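Local coordinates for putative nisin-resistance protein (PDB 4Y68) that probably confers resistance to the lantibiotic nisin, acting as a lipoprotein peptidase of family S41 that recognises and cleaves it, at residues A[43-51]-A[183-191]; A[138-146]-A[167-175]. All blocks are in the same frame, centred on the assembly; numbering follows the deposited sequence.

Contact 1: A[43-51]-A[183-191]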
loop_
_atom_site.group_PDB
_atom_site.type_symbol
_atom_site.label_atom_id
_atom_site.label_comp_id
_atom_site.label_asym_id
_atom_site.label_seq_id
_atom_site.Cartn_x
_atom_site.Cartn_y
_atom_site.Cartn_z
ATOM N N VAL A 43 3.773 15.242 12.020
ATOM C CA VAL A 43 4.895 15.046 11.123
ATOM C C VAL A 43 6.166 14.908 11.933
ATOM O O VAL A 43 6.937 13.964 11.724
ATOM C CB VAL A 43 5.013 16.195 10.117
ATOM C CG1 VAL A 43 6.336 16.100 9.350
ATOM C CG2 VAL A 43 3.829 16.169 9.170
ATOM N N GLU A 44 6.366 15.816 12.888
ATOM C CA GLU A 44 7.540 15.728 13.739
ATOM C C GLU A 44 7.530 14.429 14.576
ATOM O O GLU A 44 8.575 13.787 14.776
ATOM C CB GLU A 44 7.662 16.964 14.653
ATOM C CG GLU A 44 8.835 16.860 15.613
ATOM C CD GLU A 44 9.513 18.196 15.975
ATOM O OE1 GLU A 44 9.355 19.239 15.276
ATOM O OE2 GLU A 44 10.247 18.189 16.986
ATOM N N GLN A 45 6.359 14.020 15.041
ATOM C CA GLN A 45 6.283 12.872 15.951
ATOM C C GLN A 45 6.613 11.532 15.259
ATOM O O GLN A 45 7.181 10.633 15.889
ATOM C CB GLN A 45 4.884 12.803 16.612
ATOM C CG GLN A 45 4.629 11.533 17.478
ATOM C CD GLN A 45 3.167 11.383 17.991
ATOM O OE1 GLN A 45 2.218 11.272 17.209
ATOM N NE2 GLN A 45 3.003 11.377 19.315
ATOM N N ARG A 46 6.275 11.385 13.977
ATOM C CA ARG A 46 6.356 10.056 13.350
ATOM C C ARG A 46 7.063 10.014 11.991
ATOM O O ARG A 46 7.480 8.938 11.544
ATOM C CB ARG A 46 4.948 9.463 13.192
ATOM C CG ARG A 46 4.180 9.189 14.494
ATOM C CD ARG A 46 4.800 8.024 15.295
ATOM N NE ARG A 46 4.872 6.771 14.526
ATOM C CZ ARG A 46 5.748 5.791 14.756
ATOM N NH1 ARG A 46 6.648 5.918 15.731
ATOM N NH2 ARG A 46 5.739 4.688 14.000
ATOM N N GLY A 47 7.187 11.164 11.333
ATOM C CA GLY A 47 7.803 11.226 10.013
ATOM C C GLY A 47 9.251 10.774 10.063
ATOM O O GLY A 47 9.949 11.054 11.034
ATOM N N LEU A 48 9.714 10.081 9.026
ATOM C CA LEU A 48 11.072 9.528 9.039
ATOM C C LEU A 48 12.184 10.571 9.105
ATOM O O LEU A 48 13.230 10.305 9.691
ATOM C CB LEU A 48 11.307 8.653 7.808
ATOM C CG LEU A 48 10.591 7.304 7.821
ATOM C CD1 LEU A 48 10.751 6.670 6.471
ATOM C CD2 LEU A 48 11.197 6.405 8.902
ATOM N N TYR A 49 11.933 11.743 8.513
ATOM C CA TYR A 49 12.953 12.741 8.211
ATOM C C TYR A 49 12.774 14.052 8.981
ATOM O O TYR A 49 13.491 15.018 8.746
ATOM C CB TYR A 49 12.947 13.042 6.707
ATOM C CG TYR A 49 12.980 11.786 5.894
ATOM C CD1 TYR A 49 11.890 11.400 5.132
ATOM C CD2 TYR A 49 14.108 10.955 5.914
ATOM C CE1 TYR A 49 11.923 10.219 4.384
ATOM C CE2 TYR A 49 14.150 9.779 5.182
ATOM C CZ TYR A 49 13.053 9.421 4.418
ATOM O OH TYR A 49 13.096 8.265 3.703
ATOM N N SER A 50 11.831 14.070 9.913
ATOM C CA SER A 50 11.408 15.314 10.523
ATOM C C SER A 50 12.212 15.623 11.784
ATOM O O SER A 50 11.662 15.719 12.878
ATOM C CB SER A 50 9.915 15.239 10.827
ATOM O OG SER A 50 9.635 14.085 11.604
ATOM N N GLN A 51 13.525 15.740 11.626
ATOM C CA GLN A 51 14.399 16.160 12.723
ATOM C C GLN A 51 15.608 16.877 12.144
ATOM O O GLN A 51 15.956 16.660 10.995
ATOM C CB GLN A 51 14.851 14.968 13.585
ATOM C CG GLN A 51 15.534 13.822 12.824
ATOM C CD GLN A 51 14.530 12.863 12.204
ATOM O OE1 GLN A 51 13.428 12.682 12.723
ATOM N NE2 GLN A 51 14.901 12.253 11.084
ATOM N N HIS A 183 8.950 -6.664 6.977
ATOM C CA HIS A 183 9.241 -5.899 8.214
ATOM C C HIS A 183 9.235 -4.390 7.974
ATOM O O HIS A 183 9.361 -3.926 6.843
ATOM C CB HIS A 183 10.606 -6.276 8.791
ATOM C CG HIS A 183 10.860 -7.745 8.833
ATOM N ND1 HIS A 183 10.426 -8.546 9.865
ATOM C CD2 HIS A 183 11.529 -8.555 7.982
ATOM C CE1 HIS A 183 10.807 -9.790 9.643
ATOM N NE2 HIS A 183 11.479 -9.822 8.506
ATOM N N TYR A 184 9.119 -3.613 9.041
ATOM C CA TYR A 184 9.281 -2.179 8.892
ATOM C C TYR A 184 9.824 -1.581 10.191
ATOM O O TYR A 184 9.515 -2.049 11.289
ATOM C CB TYR A 184 7.957 -1.519 8.455
ATOM C CG TYR A 184 6.821 -1.651 9.435
ATOM C CD1 TYR A 184 6.177 -2.875 9.634
ATOM C CD2 TYR A 184 6.378 -0.552 10.160
ATOM C CE1 TYR A 184 5.118 -2.995 10.546
ATOM C CE2 TYR A 184 5.335 -0.657 11.065
ATOM C CZ TYR A 184 4.711 -1.879 11.261
ATOM O OH TYR A 184 3.675 -1.966 12.157
ATOM N N THR A 185 10.659 -0.558 10.057
ATOM C CA THR A 185 11.300 0.082 11.208
ATOM C C THR A 185 11.003 1.576 11.256
ATOM O O THR A 185 11.112 2.238 10.231
ATOM C CB THR A 185 12.831 -0.124 11.150
ATOM O OG1 THR A 185 13.110 -1.522 11.047
ATOM C CG2 THR A 185 13.538 0.489 12.387
ATOM N N ASP A 186 10.647 2.115 12.424
ATOM C CA ASP A 186 10.312 3.546 12.500
ATOM C C ASP A 186 11.527 4.431 12.809
ATOM O O ASP A 186 12.642 3.940 12.940
ATOM C CB ASP A 186 9.194 3.806 13.527
ATOM C CG ASP A 186 9.607 3.561 14.978
ATOM O OD1 ASP A 186 10.809 3.460 15.321
ATOM O OD2 ASP A 186 8.676 3.492 15.806
ATOM N N LYS A 187 11.310 5.734 12.929
ATOM C CA LYS A 187 12.422 6.665 13.177
ATOM C C LYS A 187 13.091 6.423 14.530
ATOM O O LYS A 187 14.241 6.804 14.721
ATOM C CB LYS A 187 11.942 8.124 13.089
ATOM C CG LYS A 187 10.987 8.504 14.200
ATOM C CD LYS A 187 10.308 9.869 13.966
ATOM C CE LYS A 187 11.309 11.006 13.904
ATOM N NZ LYS A 187 10.632 12.304 13.517
ATOM N N TYR A 188 12.390 5.778 15.465
ATOM C CA TYR A 188 12.969 5.503 16.780
ATOM C C TYR A 188 13.698 4.151 16.814
ATOM O O TYR A 188 14.175 3.707 17.853
ATOM C CB TYR A 188 11.883 5.593 17.863
ATOM C CG TYR A 188 11.207 6.952 17.818
ATOM C CD1 TYR A 188 11.831 8.084 18.358
ATOM C CD2 TYR A 188 9.984 7.120 17.188
ATOM C CE1 TYR A 188 11.226 9.353 18.292
ATOM C CE2 TYR A 188 9.382 8.374 17.103
ATOM C CZ TYR A 188 9.999 9.489 17.662
ATOM O OH TYR A 188 9.403 10.742 17.567
ATOM N N GLY A 189 13.814 3.512 15.657
ATOM C CA GLY A 189 14.506 2.240 15.586
ATOM C C GLY A 189 13.685 1.043 16.038
ATOM O O GLY A 189 14.230 -0.030 16.205
ATOM N N ASN A 190 12.384 1.233 16.249
ATOM C CA ASN A 190 11.460 0.130 16.544
ATOM C C ASN A 190 11.191 -0.715 15.297
ATOM O O ASN A 190 10.581 -0.239 14.333
ATOM C CB ASN A 190 10.124 0.659 17.084
ATOM C CG ASN A 190 10.294 1.495 18.344
ATOM O OD1 ASN A 190 10.939 1.058 19.294
ATOM N ND2 ASN A 190 9.717 2.703 18.357
ATOM N N LYS A 191 11.635 -1.967 15.319
ATOM C CA LYS A 191 11.377 -2.877 14.217
ATOM C C LYS A 191 10.110 -3.690 14.453
ATOM O O LYS A 191 9.930 -4.306 15.501
ATOM C CB LYS A 191 12.558 -3.813 13.988
ATOM C CG LYS A 191 12.432 -4.614 12.694
ATOM C CD LYS A 191 13.606 -5.562 12.504
ATOM C CE LYS A 191 13.482 -6.280 11.181
ATOM N NZ LYS A 191 14.560 -7.287 11.030
HETATM O O HOH W 1 10.365 13.254 17.478
HETATM O O HOH W 2 8.735 6.709 12.540
HETATM O O HOH W 3 6.384 1.847 13.777
#
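K187 sends its ammonium group into a ring of oxygens on 43-51. NZ donates to E44 O (2.8 Å) and, within the carbonyl plane, to G47 O (2.9 Å), with a weak bond to Q51 OE1; S50 OG also lies 2.8 Å from NZ. A bend at chi3 (-62°) turns the end of the otherwise extended lysine chain into this nest. The Q51 amide is held in turn by NE2, which donates almost straight to L48 O (174°), keeping OE1 on the lysine side.

A neutral donor follows next door: Y188 OH gives its proton to Q45 O (2.8 Å), the carbonyl lying at the ring edge. Water 1 bridges the same hydroxyl to E44 O, and water 2 links R46 O with K187 N.

The charged pair is R46 with D186. NH1 reaches OD2 at 3.2 Å, in the guanidinium plane but from above the carboxylate, the two planes being steeply inclined. N190 ND2 takes the syn lone pair of that oxygen, while N190 N bonds to OD1. R46 NH2 has another salt bridge, to E258. D186 to G189 form a type I turn with a G1 bulge, closing the hairpin of strands 180-185 and 191-195.

Van der Waals contact adds little: the L48 methyl CD2 lies 4.1 Å from K187 N. The hairpin tip is thus bound to the last turn of helix 32-46 and the loop after it chiefly by polar bonds, several of them to main-chain carbonyls, whose partial negative charge would be expected to stabilise the ammonium ion.

Contact 2: A[138-146]-A[167-175]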
loop_
_atom_site.group_PDB
_atom_site.type_symbol
_atom_site.label_atom_id
_atom_site.label_comp_id
_atom_site.label_asym_id
_atom_site.label_seq_id
_atom_site.Cartn_x
_atom_site.Cartn_y
_atom_site.Cartn_z
ATOM N N SER A 138 -11.809 -9.013 -1.915
ATOM C CA SER A 138 -11.093 -10.204 -1.464
ATOM C C SER A 138 -11.854 -11.486 -1.804
ATOM O O SER A 138 -11.242 -12.484 -2.179
ATOM C CB SER A 138 -10.805 -10.140 0.042
ATOM O OG SER A 138 -11.994 -10.012 0.831
ATOM N N GLY A 139 -13.179 -11.458 -1.681
ATOM C CA GLY A 139 -14.005 -12.631 -1.971
ATOM C C GLY A 139 -13.871 -13.097 -3.407
ATOM O O GLY A 139 -13.745 -14.290 -3.697
ATOM N N LYS A 140 -13.878 -12.135 -4.320
ATOM C CA LYS A 140 -13.654 -12.411 -5.731
ATOM C C LYS A 140 -12.314 -13.134 -5.944
ATOM O O LYS A 140 -12.219 -14.066 -6.742
ATOM C CB LYS A 140 -13.704 -11.094 -6.517
ATOM C CG LYS A 140 -14.617 -11.076 -7.730
ATOM C CD LYS A 140 -13.814 -11.288 -9.009
ATOM C CE LYS A 140 -14.659 -11.036 -10.267
ATOM N NZ LYS A 140 -15.008 -9.586 -10.505
ATOM N N LEU A 141 -11.273 -12.710 -5.232
ATOM C CA LEU A 141 -9.967 -13.330 -5.376
ATOM C C LEU A 141 -9.983 -14.734 -4.785
ATOM O O LEU A 141 -9.568 -15.701 -5.426
ATOM C CB LEU A 141 -8.884 -12.485 -4.701
ATOM C CG LEU A 141 -8.319 -11.379 -5.585
ATOM C CD1 LEU A 141 -7.503 -10.396 -4.783
ATOM C CD2 LEU A 141 -7.469 -11.997 -6.680
ATOM N N GLN A 142 -10.453 -14.824 -3.547
ATOM C CA GLN A 142 -10.610 -16.092 -2.862
ATOM C C GLN A 142 -11.331 -17.112 -3.765
ATOM O O GLN A 142 -10.843 -18.221 -3.963
ATOM C CB GLN A 142 -11.368 -15.870 -1.558
ATOM C CG GLN A 142 -11.692 -17.114 -0.769
ATOM C CD GLN A 142 -10.597 -17.507 0.182
ATOM O OE1 GLN A 142 -9.417 -17.584 -0.185
ATOM N NE2 GLN A 142 -10.975 -17.758 1.424
ATOM N N ASN A 143 -12.466 -16.730 -4.345
ATOM C CA ASN A 143 -13.204 -17.670 -5.183
ATOM C C ASN A 143 -12.376 -18.171 -6.341
ATOM O O ASN A 143 -12.357 -19.367 -6.621
ATOM C CB ASN A 143 -14.486 -17.068 -5.734
ATOM C CG ASN A 143 -15.162 -18.000 -6.739
ATOM O OD1 ASN A 143 -14.819 -18.015 -7.925
ATOM N ND2 ASN A 143 -16.100 -18.813 -6.256
ATOM N N ILE A 144 -11.685 -17.257 -7.007
ATOM C CA ILE A 144 -10.859 -17.633 -8.145
ATOM C C ILE A 144 -9.802 -18.632 -7.747
ATOM O O ILE A 144 -9.618 -19.634 -8.424
ATOM C CB ILE A 144 -10.169 -16.423 -8.785
ATOM C CG1 ILE A 144 -11.215 -15.536 -9.480
ATOM C CG2 ILE A 144 -9.067 -16.906 -9.751
ATOM C CD1 ILE A 144 -10.657 -14.228 -10.007
ATOM N N LEU A 145 -9.118 -18.356 -6.636
ATOM C CA LEU A 145 -7.975 -19.160 -6.216
ATOM C C LEU A 145 -8.404 -20.503 -5.621
ATOM O O LEU A 145 -7.709 -21.495 -5.800
ATOM C CB LEU A 145 -7.119 -18.391 -5.199
ATOM C CG LEU A 145 -6.346 -17.171 -5.726
ATOM C CD1 LEU A 145 -5.699 -16.367 -4.600
ATOM C CD2 LEU A 145 -5.302 -17.588 -6.733
ATOM N N MET A 146 -9.548 -20.529 -4.935
ATOM C CA MET A 146 -9.986 -21.732 -4.218
ATOM C C MET A 146 -10.914 -22.654 -5.041
ATOM O O MET A 146 -10.863 -23.876 -4.893
ATOM C CB MET A 146 -10.682 -21.344 -2.902
ATOM C CG MET A 146 -9.748 -20.734 -1.820
ATOM S SD MET A 146 -8.405 -21.794 -1.200
ATOM C CE MET A 146 -9.306 -23.217 -0.579
ATOM N N PRO A 167 -7.801 -5.949 1.688
ATOM C CA PRO A 167 -8.406 -6.794 0.647
ATOM C C PRO A 167 -7.390 -7.394 -0.337
ATOM O O PRO A 167 -7.627 -8.470 -0.920
ATOM C CB PRO A 167 -9.352 -5.827 -0.075
ATOM C CG PRO A 167 -8.889 -4.441 0.317
ATOM C CD PRO A 167 -8.350 -4.583 1.687
ATOM N N MET A 168 -6.265 -6.706 -0.534
ATOM C CA MET A 168 -5.215 -7.212 -1.422
ATOM C C MET A 168 -4.518 -8.419 -0.826
ATOM O O MET A 168 -4.442 -9.486 -1.448
ATOM C CB MET A 168 -4.178 -6.121 -1.730
ATOM C CG MET A 168 -4.723 -5.028 -2.586
ATOM S SD MET A 168 -3.461 -3.904 -3.188
ATOM C CE MET A 168 -4.556 -2.516 -3.451
ATOM N N ILE A 169 -3.993 -8.256 0.381
ATOM C CA ILE A 169 -3.313 -9.367 1.015
ATOM C C ILE A 169 -4.335 -10.441 1.332
ATOM O O ILE A 169 -4.096 -11.614 1.085
ATOM C CB ILE A 169 -2.579 -8.961 2.308
ATOM C CG1 ILE A 169 -1.403 -8.031 1.999
ATOM C CG2 ILE A 169 -2.067 -10.214 3.014
ATOM C CD1 ILE A 169 -0.349 -8.639 1.111
ATOM N N GLY A 170 -5.472 -10.032 1.878
ATOM C CA GLY A 170 -6.535 -10.962 2.232
ATOM C C GLY A 170 -7.033 -11.882 1.117
ATOM O O GLY A 170 -7.172 -13.091 1.304
ATOM N N GLY A 171 -7.299 -11.317 -0.051
ATOM C CA GLY A 171 -7.786 -12.107 -1.160
ATOM C C GLY A 171 -6.750 -13.117 -1.615
ATOM O O GLY A 171 -7.092 -14.168 -2.146
ATOM N N LEU A 172 -5.479 -12.805 -1.396
ATOM C CA LEU A 172 -4.392 -13.669 -1.835
ATOM C C LEU A 172 -3.921 -14.603 -0.723
ATOM O O LEU A 172 -2.873 -15.255 -0.848
ATOM C CB LEU A 172 -3.223 -12.826 -2.343
ATOM C CG LEU A 172 -3.596 -11.888 -3.504
ATOM C CD1 LEU A 172 -2.532 -10.829 -3.794
ATOM C CD2 LEU A 172 -3.911 -12.678 -4.773
ATOM N N ALA A 173 -4.707 -14.681 0.348
ATOM C CA ALA A 173 -4.303 -15.399 1.558
ATOM C C ALA A 173 -3.954 -16.842 1.258
ATOM O O ALA A 173 -2.973 -17.365 1.772
ATOM C CB ALA A 173 -5.398 -15.339 2.625
ATOM N N SER A 174 -4.752 -17.482 0.412
ATOM C CA SER A 174 -4.558 -18.897 0.114
ATOM C C SER A 174 -3.206 -19.202 -0.536
ATOM O O SER A 174 -2.759 -20.362 -0.523
ATOM C CB SER A 174 -5.705 -19.413 -0.791
ATOM O OG SER A 174 -5.469 -19.118 -2.166
ATOM N N ILE A 175 -2.547 -18.195 -1.114
ATOM C CA ILE A 175 -1.230 -18.445 -1.714
ATOM C C ILE A 175 -0.091 -17.733 -0.984
ATOM O O ILE A 175 1.026 -17.641 -1.499
ATOM C CB ILE A 175 -1.161 -18.048 -3.219
ATOM C CG1 ILE A 175 -1.735 -16.658 -3.462
ATOM C CG2 ILE A 175 -1.895 -19.081 -4.105
ATOM C CD1 ILE A 175 -1.677 -16.233 -4.908
HETATM O O HOH W 4 -6.922 -16.620 -1.404
#
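L145 runs from helix 131-147 into the bend that ends helix 165-171. Its CB sits 3.5 Å from S174 OG, and CG stays near the same oxygen. With CG anti to the carbonyl carbon (chi1 -69°), the chain carries CD1 in between several partners: G171 O at 3.6 Å, L172 CD2 at 4.1 Å and I175 CD1 at 4.0 Å. I121 of strand 118-122 also packs on this leucine, from the sheet. One turn back, L141 puts CD2 against the same L172 methyl, and its CB lies over G171 O.

Over the segments 138-146 and 167-171 the helix axes run 21° from parallel and approach to 8.3 Å. Helix 131-147 is the connection of a beta-alpha-beta crossover from strand 118-122 to the parallel strand 152-156, and helix 165-171 comes next in the chain, as part of the alpha/beta core of the S41 peptidase. The backbones meet most closely where G171 has no side chain to hold them apart: its CA is 3.8 Å from that of S138. S138 CB packs against P167 O and G171 N, while its OG bonds back to I134 O.

At the other end M146 SD touches S174 CB (3.6 Å). No direct hydrogen bond joins the segments; instead water 4 donates to G171 O (2.6 Å) and Q142 OE1 and accepts from S174 N.

Overall arrangement
The contacts lie on opposite sides of the chain's centre, their own centres 32 Å apart and their nearest atoms about 11 Å apart, so they do not touch. One segment of each is nevertheless close in sequence to one of the other: helix 165-171, used in contact 2, is the element before strand 180-185, which leads into the hairpin of contact 1. Contact 2 is buried, beside the mixed sheet containing strands 118-122 and 152-156, whereas contact 1 is partly exposed and lies on the antiparallel sheet, where strand 180-185 pairs with 267-276. Contact 1 ties the early helix 32-46 to this second sheet; contact 2 joins consecutive helices. Neither includes a bound ligand.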